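Local coordinates for protein tetraacyldisaccharide 4'-kinase (Aquifex aeolicus, PDB 4EHX) that probably transfers the gamma-phosphate of ATP to the 4'-position of a tetraacyldisaccharide 1-phosphate, forming lipid IVA, the last step of its pathway, at residues A[104-109]-A[284-289]; A[216-221]-A[295-300]. One frame throughout, in Å; residues are numbered along the deposited sequence.

Contact 1: A[104-109]-A[284-289]; sequences MAKLLP and KLQGYE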
ATOM      1  N   MET A 104      -0.498   3.843   6.898  1.00 27.23           N
ATOM      2  CA  MET A 104       0.915   3.611   6.579  1.00 28.75           C
ATOM      3  C   MET A 104       1.809   3.997   7.755  1.00 26.66           C
ATOM      4  O   MET A 104       2.726   3.271   8.123  1.00 26.66           O
ATOM      5  CB  MET A 104       1.315   4.419   5.332  1.00 34.03           C
ATOM      6  CG  MET A 104       2.656   4.029   4.711  1.00 47.10           C
ATOM      7  SD  MET A 104       2.539   2.574   3.649  1.00 42.61           S
ATOM      8  CE  MET A 104       0.976   2.872   2.840  1.00 72.08           C
ATOM      9  N   ALA A 105       1.550   5.163   8.336  1.00 25.09           N
ATOM     10  CA  ALA A 105       2.348   5.609   9.482  1.00 22.86           C
ATOM     11  C   ALA A 105       2.238   4.667  10.688  1.00 28.63           C
ATOM     12  O   ALA A 105       3.224   4.403  11.387  1.00 26.14           O
ATOM     13  CB  ALA A 105       1.962   7.042   9.870  1.00 23.11           C
ATOM     14  N   LYS A 106       1.039   4.151  10.944  1.00 28.83           N
ATOM     15  CA  LYS A 106       0.885   3.236  12.070  1.00 31.40           C
ATOM     16  C   LYS A 106       1.601   1.922  11.781  1.00 29.38           C
ATOM     17  O   LYS A 106       2.113   1.272  12.687  1.00 28.86           O
ATOM     18  CB  LYS A 106      -0.595   2.986  12.400  1.00 29.47           C
ATOM     19  CG  LYS A 106      -1.357   4.206  12.899  1.00 33.02           C
ATOM     20  CD  LYS A 106      -0.733   4.857  14.150  1.00 40.01           C
ATOM     21  CE  LYS A 106      -0.742   3.943  15.342  1.00 40.61           C
ATOM     22  NZ  LYS A 106      -0.747   4.694  16.661  1.00 42.35           N
ATOM     23  N   LEU A 107       1.651   1.537  10.511  1.00 25.52           N
ATOM     24  CA  LEU A 107       2.345   0.300  10.146  1.00 31.57           C
ATOM     25  C   LEU A 107       3.873   0.428  10.078  1.00 43.56           C
ATOM     26  O   LEU A 107       4.558  -0.585   9.959  1.00 36.27           O
ATOM     27  CB  LEU A 107       1.805  -0.253   8.822  1.00 30.58           C
ATOM     28  CG  LEU A 107       0.342  -0.688   8.798  1.00 32.90           C
ATOM     29  CD1 LEU A 107      -0.112  -0.869   7.354  1.00 32.20           C
ATOM     30  CD2 LEU A 107       0.175  -1.969   9.636  1.00 28.72           C
ATOM     31  N   LEU A 108       4.402   1.655  10.157  1.00 32.14           N
ATOM     32  CA  LEU A 108       5.854   1.875  10.083  1.00 31.38           C
ATOM     33  C   LEU A 108       6.410   2.706  11.246  1.00 32.61           C
ATOM     34  O   LEU A 108       6.708   3.891  11.078  1.00 25.20           O
ATOM     35  CB  LEU A 108       6.219   2.583   8.769  1.00 32.46           C
ATOM     36  CG  LEU A 108       5.740   1.995   7.441  1.00 37.34           C
ATOM     37  CD1 LEU A 108       5.858   3.036   6.341  1.00 38.87           C
ATOM     38  CD2 LEU A 108       6.529   0.753   7.098  1.00 37.88           C
ATOM     39  N   PRO A 109       6.587   2.083  12.421  1.00 36.69           N
ATOM     40  CA  PRO A 109       6.988   2.783  13.654  1.00 39.76           C
ATOM     41  C   PRO A 109       8.359   3.500  13.683  1.00 40.95           C
ATOM     42  O   PRO A 109       8.602   4.238  14.639  1.00 39.93           O
ATOM     43  CB  PRO A 109       6.934   1.675  14.728  1.00 38.57           C
ATOM     44  CG  PRO A 109       6.968   0.383  13.953  1.00 41.00           C
ATOM     45  CD  PRO A 109       6.234   0.674  12.677  1.00 38.78           C
ATOM     46  N   LYS A 284      -9.227   3.095  13.837  1.00 41.28           N
ATOM     47  CA  LYS A 284     -10.286   3.896  14.444  1.00 42.06           C
ATOM     48  C   LYS A 284     -10.691   3.353  15.804  1.00 40.88           C
ATOM     49  O   LYS A 284     -11.585   3.891  16.456  1.00 47.07           O
ATOM     50  CB  LYS A 284     -11.503   3.961  13.516  1.00 40.88           C
ATOM     51  CG  LYS A 284     -11.219   4.636  12.185  1.00 48.13           C
ATOM     52  CD  LYS A 284     -11.857   3.875  11.037  1.00 59.76           C
ATOM     53  CE  LYS A 284     -11.468   4.471   9.694  1.00 70.70           C
ATOM     54  NZ  LYS A 284     -11.927   5.879   9.571  1.00 73.05           N
ATOM     55  N   LEU A 285     -10.021   2.287  16.234  1.00 35.12           N
ATOM     56  CA  LEU A 285     -10.377   1.596  17.466  1.00 34.19           C
ATOM     57  C   LEU A 285      -9.186   1.440  18.402  1.00 37.78           C
ATOM     58  O   LEU A 285      -9.120   0.493  19.192  1.00 41.74           O
ATOM     59  CB  LEU A 285     -10.967   0.224  17.149  1.00 33.63           C
ATOM     60  CG  LEU A 285     -12.282   0.253  16.375  1.00 42.65           C
ATOM     61  CD1 LEU A 285     -12.614  -1.126  15.841  1.00 50.14           C
ATOM     62  CD2 LEU A 285     -13.393   0.773  17.284  1.00 37.03           C
ATOM     63  N   GLN A 286      -8.238   2.363  18.326  1.00 37.74           N
ATOM     64  CA  GLN A 286      -7.060   2.253  19.179  1.00 39.55           C
ATOM     65  C   GLN A 286      -7.449   2.433  20.637  1.00 42.93           C
ATOM     66  O   GLN A 286      -8.314   3.247  20.966  1.00 42.02           O
ATOM     67  CB  GLN A 286      -5.998   3.272  18.762  1.00 39.71           C
ATOM     68  CG  GLN A 286      -5.577   3.094  17.305  1.00 51.44           C
ATOM     69  CD  GLN A 286      -4.598   4.150  16.848  1.00 49.03           C
ATOM     70  OE1 GLN A 286      -3.622   4.446  17.538  1.00 50.82           O
ATOM     71  NE2 GLN A 286      -4.858   4.731  15.685  1.00 34.51           N
ATOM     72  N   GLY A 287      -6.824   1.667  21.519  1.00 48.47           N
ATOM     73  CA  GLY A 287      -7.193   1.743  22.920  1.00 64.21           C
ATOM     74  C   GLY A 287      -8.098   0.601  23.329  1.00 64.61           C
ATOM     75  O   GLY A 287      -7.996   0.104  24.450  1.00 72.55           O
ATOM     76  N   TYR A 288      -8.992   0.182  22.434  1.00 43.64           N
ATOM     77  CA  TYR A 288      -9.715  -1.063  22.666  1.00 38.32           C
ATOM     78  C   TYR A 288      -8.694  -2.184  22.593  1.00 35.92           C
ATOM     79  O   TYR A 288      -8.211  -2.537  21.520  1.00 40.82           O
ATOM     80  CB  TYR A 288     -10.847  -1.267  21.648  1.00 41.06           C
ATOM     81  CG  TYR A 288     -12.102  -0.498  21.993  1.00 37.82           C
ATOM     82  CD1 TYR A 288     -12.806  -0.764  23.171  1.00 43.15           C
ATOM     83  CD2 TYR A 288     -12.583   0.490  21.154  1.00 39.66           C
ATOM     84  CE1 TYR A 288     -13.951  -0.051  23.493  1.00 34.75           C
ATOM     85  CE2 TYR A 288     -13.720   1.200  21.461  1.00 39.52           C
ATOM     86  CZ  TYR A 288     -14.407   0.924  22.625  1.00 32.18           C
ATOM     87  OH  TYR A 288     -15.542   1.651  22.908  1.00 33.54           O
ATOM     88  N   GLU A 289      -8.357  -2.736  23.742  1.00 32.50           N
ATOM     89  CA  GLU A 289      -7.252  -3.665  23.818  1.00 43.90           C
ATOM     90  C   GLU A 289      -7.675  -5.096  23.540  1.00 44.44           C
ATOM     91  O   GLU A 289      -6.857  -6.010  23.590  1.00 47.39           O
ATOM     92  CB  GLU A 289      -6.544  -3.514  25.169  1.00 57.91           C
ATOM     93  CG  GLU A 289      -5.727  -2.221  25.234  1.00 64.95           C
ATOM     94  CD  GLU A 289      -5.632  -1.631  26.628  1.00 67.91           C
ATOM     95  OE1 GLU A 289      -5.343  -0.418  26.725  1.00 56.26           O
ATOM     96  OE2 GLU A 289      -5.842  -2.372  27.617  1.00 66.05           O
TER
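Lys-106 and Gln-286 reach for each other from opposite directions and meet through a single hydrogen bond, NZ of Lys-106 donating an N-H to OE1 of Gln-286 at 3.0 Å. The ammonium does not approach in the amide plane: it sits 36° above it, with a C=O...N angle of 128° at OE1, and so misses the oxygen's lone pairs. Behind NZ, the CE of Lys-106 still lies 3.7 Å from the same OE1, so the end of the lysine chain leans on the amide oxygen. The two side chains differ in shape. Lys-106 is bent at both chi2 (-57°) and chi3, whereas Gln-286 runs extended beyond CG and carries its amide well out from the backbone; together they span the 10.7 Å between the CA atoms of Lys-106 and Gln-286. The bond ties helix 99-107 of the P-loop kinase fold to the loop between helix 279-282 and strand 291-300, on the surface of the protein. With an alanine in place of the lysine, OE1 of Gln-286 would probably be left without this donor, and the one side-chain link between the two segments lost. On the far side of the amide, NE2 of Gln-286 is hydrogen-bonded to the carbonyl O of Ile-283 and to the hydroxyl of Tyr-102, and these two bonds fix how the amide is turned. The loop's own course is set by a type II beta turn from Leu-285 to Tyr-288, closed by the bond from Tyr-288 N to Leu-285 O, with Gln-286 and Gly-287 at its corners.

Contact 2: A[216-221]-A[295-300]; sequences FEEVPF and NFKVKL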
ATOM      1  N   PHE A 216      -1.104  -1.178  17.334  1.00 43.83           N
ATOM      2  CA  PHE A 216      -0.320  -1.582  16.170  1.00 35.16           C
ATOM      3  C   PHE A 216       1.034  -2.227  16.500  1.00 32.36           C
ATOM      4  O   PHE A 216       2.016  -2.083  15.759  1.00 35.68           O
ATOM      5  CB  PHE A 216      -0.204  -0.436  15.156  1.00 38.38           C
ATOM      6  CG  PHE A 216      -1.435  -0.271  14.317  1.00 38.95           C
ATOM      7  CD1 PHE A 216      -2.571   0.335  14.840  1.00 38.69           C
ATOM      8  CD2 PHE A 216      -1.480  -0.769  13.028  1.00 38.59           C
ATOM      9  CE1 PHE A 216      -3.723   0.470  14.074  1.00 33.35           C
ATOM     10  CE2 PHE A 216      -2.621  -0.636  12.265  1.00 38.29           C
ATOM     11  CZ  PHE A 216      -3.745  -0.019  12.789  1.00 32.55           C
ATOM     12  N   GLU A 217       1.048  -2.967  17.602  1.00 34.61           N
ATOM     13  CA  GLU A 217       2.190  -3.774  18.014  1.00 39.77           C
ATOM     14  C   GLU A 217       1.942  -5.240  17.660  1.00 40.69           C
ATOM     15  O   GLU A 217       0.820  -5.738  17.776  1.00 41.15           O
ATOM     16  CB  GLU A 217       2.405  -3.634  19.523  1.00 40.56           C
ATOM     17  CG  GLU A 217       2.724  -2.209  19.966  1.00 48.85           C
ATOM     18  CD  GLU A 217       2.557  -1.998  21.460  1.00 58.90           C
ATOM     19  OE1 GLU A 217       1.790  -2.756  22.099  1.00 58.83           O
ATOM     20  OE2 GLU A 217       3.190  -1.063  21.996  1.00 64.95           O
ATOM     21  N   GLU A 218       2.992  -5.932  17.229  1.00 37.73           N
ATOM     22  CA  GLU A 218       2.888  -7.354  16.904  1.00 39.24           C
ATOM     23  C   GLU A 218       2.715  -8.223  18.133  1.00 42.34           C
ATOM     24  O   GLU A 218       3.456  -8.094  19.106  1.00 54.24           O
ATOM     25  CB  GLU A 218       4.115  -7.810  16.115  1.00 39.42           C
ATOM     26  CG  GLU A 218       4.194  -7.179  14.742  1.00 41.61           C
ATOM     27  CD  GLU A 218       5.308  -7.763  13.900  1.00 51.06           C
ATOM     28  OE1 GLU A 218       5.944  -8.744  14.345  1.00 50.06           O
ATOM     29  OE2 GLU A 218       5.540  -7.237  12.794  1.00 48.82           O
ATOM     30  N   VAL A 219       1.718  -9.102  18.089  1.00 37.73           N
ATOM     31  CA  VAL A 219       1.478 -10.047  19.173  1.00 42.60           C
ATOM     32  C   VAL A 219       1.159 -11.427  18.612  1.00 47.13           C
ATOM     33  O   VAL A 219       0.573 -11.544  17.539  1.00 48.65           O
ATOM     34  CB  VAL A 219       0.332  -9.591  20.118  1.00 58.35           C
ATOM     35  CG1 VAL A 219       0.688  -8.278  20.809  1.00 62.57           C
ATOM     36  CG2 VAL A 219      -0.970  -9.471  19.365  1.00 46.40           C
ATOM     37  N   PRO A 220       1.564 -12.481  19.333  1.00 52.55           N
ATOM     38  CA  PRO A 220       1.347 -13.862  18.893  1.00 53.86           C
ATOM     39  C   PRO A 220      -0.120 -14.159  18.636  1.00 59.19           C
ATOM     40  O   PRO A 220      -0.992 -13.648  19.339  1.00 55.73           O
ATOM     41  CB  PRO A 220       1.832 -14.685  20.090  1.00 52.31           C
ATOM     42  CG  PRO A 220       2.851 -13.817  20.733  1.00 53.11           C
ATOM     43  CD  PRO A 220       2.327 -12.418  20.591  1.00 51.82           C
ATOM     44  N   PHE A 221      -0.391 -14.987  17.635  1.00 51.78           N
ATOM     45  CA  PHE A 221      -1.758 -15.413  17.383  1.00 59.62           C
ATOM     46  C   PHE A 221      -2.160 -16.515  18.355  1.00 56.12           C
ATOM     47  O   PHE A 221      -3.265 -17.044  18.275  1.00 46.74           O
ATOM     48  CB  PHE A 221      -1.912 -15.906  15.952  1.00 66.71           C
ATOM     49  CG  PHE A 221      -1.189 -17.183  15.678  1.00 77.70           C
ATOM     50  CD1 PHE A 221      -1.869 -18.386  15.650  1.00 89.02           C
ATOM     51  CD2 PHE A 221       0.173 -17.183  15.454  1.00 86.44           C
ATOM     52  CE1 PHE A 221      -1.201 -19.567  15.399  1.00 97.11           C
ATOM     53  CE2 PHE A 221       0.849 -18.357  15.202  1.00 94.47           C
ATOM     54  CZ  PHE A 221       0.162 -19.552  15.175  1.00 98.31           C
ATOM     55  N   ASN A 295      -1.753 -10.129  10.840  1.00 32.63           N
ATOM     56  CA  ASN A 295      -0.490  -9.598  10.349  1.00 35.52           C
ATOM     57  C   ASN A 295       0.185 -10.609   9.443  1.00 38.09           C
ATOM     58  O   ASN A 295       0.451 -11.744   9.843  1.00 32.33           O
ATOM     59  CB  ASN A 295       0.424  -9.220  11.518  1.00 38.90           C
ATOM     60  CG  ASN A 295       1.568  -8.308  11.098  1.00 46.73           C
ATOM     61  OD1 ASN A 295       1.613  -7.817   9.969  1.00 51.67           O
ATOM     62  ND2 ASN A 295       2.488  -8.062  12.017  1.00 43.80           N
ATOM     63  N   PHE A 296       0.433 -10.194   8.210  1.00 35.69           N
ATOM     64  CA  PHE A 296       1.132 -11.016   7.240  1.00 44.80           C
ATOM     65  C   PHE A 296       2.529 -10.456   7.002  1.00 48.91           C
ATOM     66  O   PHE A 296       2.769  -9.268   7.203  1.00 51.17           O
ATOM     67  CB  PHE A 296       0.339 -11.062   5.935  1.00 36.32           C
ATOM     68  CG  PHE A 296      -0.933 -11.836   6.043  1.00 39.11           C
ATOM     69  CD1 PHE A 296      -2.045 -11.282   6.653  1.00 48.59           C
ATOM     70  CD2 PHE A 296      -1.017 -13.129   5.552  1.00 43.61           C
ATOM     71  CE1 PHE A 296      -3.221 -12.005   6.762  1.00 46.95           C
ATOM     72  CE2 PHE A 296      -2.184 -13.853   5.655  1.00 46.27           C
ATOM     73  CZ  PHE A 296      -3.290 -13.290   6.268  1.00 46.02           C
ATOM     74  N   LYS A 297       3.455 -11.320   6.602  1.00 40.61           N
ATOM     75  CA  LYS A 297       4.808 -10.883   6.294  1.00 38.97           C
ATOM     76  C   LYS A 297       5.085 -11.195   4.837  1.00 38.06           C
ATOM     77  O   LYS A 297       4.558 -12.172   4.305  1.00 26.50           O
ATOM     78  CB  LYS A 297       5.829 -11.577   7.202  1.00 49.32           C
ATOM     79  CG  LYS A 297       5.813 -11.087   8.649  1.00 55.15           C
ATOM     80  CD  LYS A 297       6.170  -9.609   8.735  1.00 56.08           C
ATOM     81  CE  LYS A 297       5.977  -9.062  10.142  1.00 61.50           C
ATOM     82  NZ  LYS A 297       6.846  -9.734  11.141  1.00 60.50           N
ATOM     83  N   VAL A 298       5.882 -10.348   4.190  1.00 31.25           N
ATOM     84  CA  VAL A 298       6.273 -10.578   2.809  1.00 31.44           C
ATOM     85  C   VAL A 298       7.459 -11.519   2.782  1.00 27.64           C
ATOM     86  O   VAL A 298       8.410 -11.365   3.546  1.00 30.03           O
ATOM     87  CB  VAL A 298       6.678  -9.266   2.078  1.00 30.67           C
ATOM     88  CG1 VAL A 298       7.548  -9.581   0.857  1.00 25.31           C
ATOM     89  CG2 VAL A 298       5.443  -8.466   1.683  1.00 34.47           C
ATOM     90  N   LYS A 299       7.394 -12.503   1.900  1.00 31.71           N
ATOM     91  CA  LYS A 299       8.536 -13.348   1.631  1.00 30.01           C
ATOM     92  C   LYS A 299       8.847 -13.131   0.167  1.00 27.24           C
ATOM     93  O   LYS A 299       8.006 -13.404  -0.690  1.00 27.98           O
ATOM     94  CB  LYS A 299       8.188 -14.813   1.859  1.00 26.31           C
ATOM     95  CG  LYS A 299       7.553 -15.094   3.220  1.00 31.66           C
ATOM     96  CD  LYS A 299       8.572 -14.953   4.326  1.00 29.04           C
ATOM     97  CE  LYS A 299       7.980 -15.396   5.679  1.00 32.40           C
ATOM     98  NZ  LYS A 299       8.966 -15.219   6.779  1.00 42.79           N
ATOM     99  N   LEU A 300      10.047 -12.647  -0.116  1.00 22.00           N
ATOM    100  CA  LEU A 300      10.416 -12.312  -1.490  1.00 23.06           C
ATOM    101  C   LEU A 300      11.533 -13.206  -2.002  1.00 27.68           C
ATOM    102  O   LEU A 300      12.567 -13.322  -1.361  1.00 29.15           O
ATOM    103  CB  LEU A 300      10.892 -10.863  -1.546  1.00 23.94           C
ATOM    104  CG  LEU A 300      10.923 -10.212  -2.934  1.00 27.85           C
ATOM    105  CD1 LEU A 300       9.523  -9.818  -3.323  1.00 27.57           C
ATOM    106  CD2 LEU A 300      11.814  -8.985  -2.929  1.00 34.64           C
TER
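Glu-218 and Lys-297 approach from opposite directions, and their charged ends form a salt bridge between strand 291-300 and the short strand 218-219. NZ of Lys-297 lies before both carboxylate oxygens, 3.3 Å from OE2 and 3.5 Å from OE1 of Glu-218; both hydrogen bonds are weak, so the pairing is forked rather than tight. The lysine's last methylene also takes part, its CE standing 3.2 Å from OE2 of Glu-218. What brings the ammonium there is the shape of the lysine chain: bent at chi2 and again at chi4 (62°), it folds its end toward Glu-218, though the side chain does not set out in that direction from the backbone. Glu-218, by contrast, is straight beyond CG and puts its carboxylate well out from its own strand.

Asn-295 comes at the glutamate quite differently, crossing it at about a right angle, with amide and carboxylate planes 73° apart. Its ND2 lies alongside the glutamate chain from CG outward, 3.3 Å from CG of Glu-218. With CG of Asn-295 anti to the backbone N (chi1 -164°), the amide continues toward the glutamate. The carboxylate thus has an asparagine amide and a lysine ammonium as neighbours, both from strand 291-300, two residues apart and therefore on one face of it.

Strand 201-212 lies between the partners, pairing antiparallel with both 218-219 and 291-300: Val-219 bonds through its backbone to Leu-211, and Asn-295 to Cys-209 and Cys-210. The glutamate therefore reaches over this intervening strand, while farther along 291-300 Val-298 packs on helix 51-61.

In the fold
Along the chain the segments alternate: 104-109, 216-221, 284-289, 295-300. The contact centres lie about 14 Å apart, and the two touch where Phe-216 packs against helix 99-107, its CB 3.8 Å from the carbonyl O of Lys-106. The loop of contact 1 runs on into strand 291-300, which supplies one side of contact 2. Helix 51-61, which opens with residues of the predicted ATP site, packs against segment 104-109 and strand 291-300 alike; the side chain of its Thr-52 is about 9 Å from that of Asn-295 and about 10 Å from that of Lys-106. Both contacts thus probably lie near the nucleotide-binding region without forming part of the predicted ATP site.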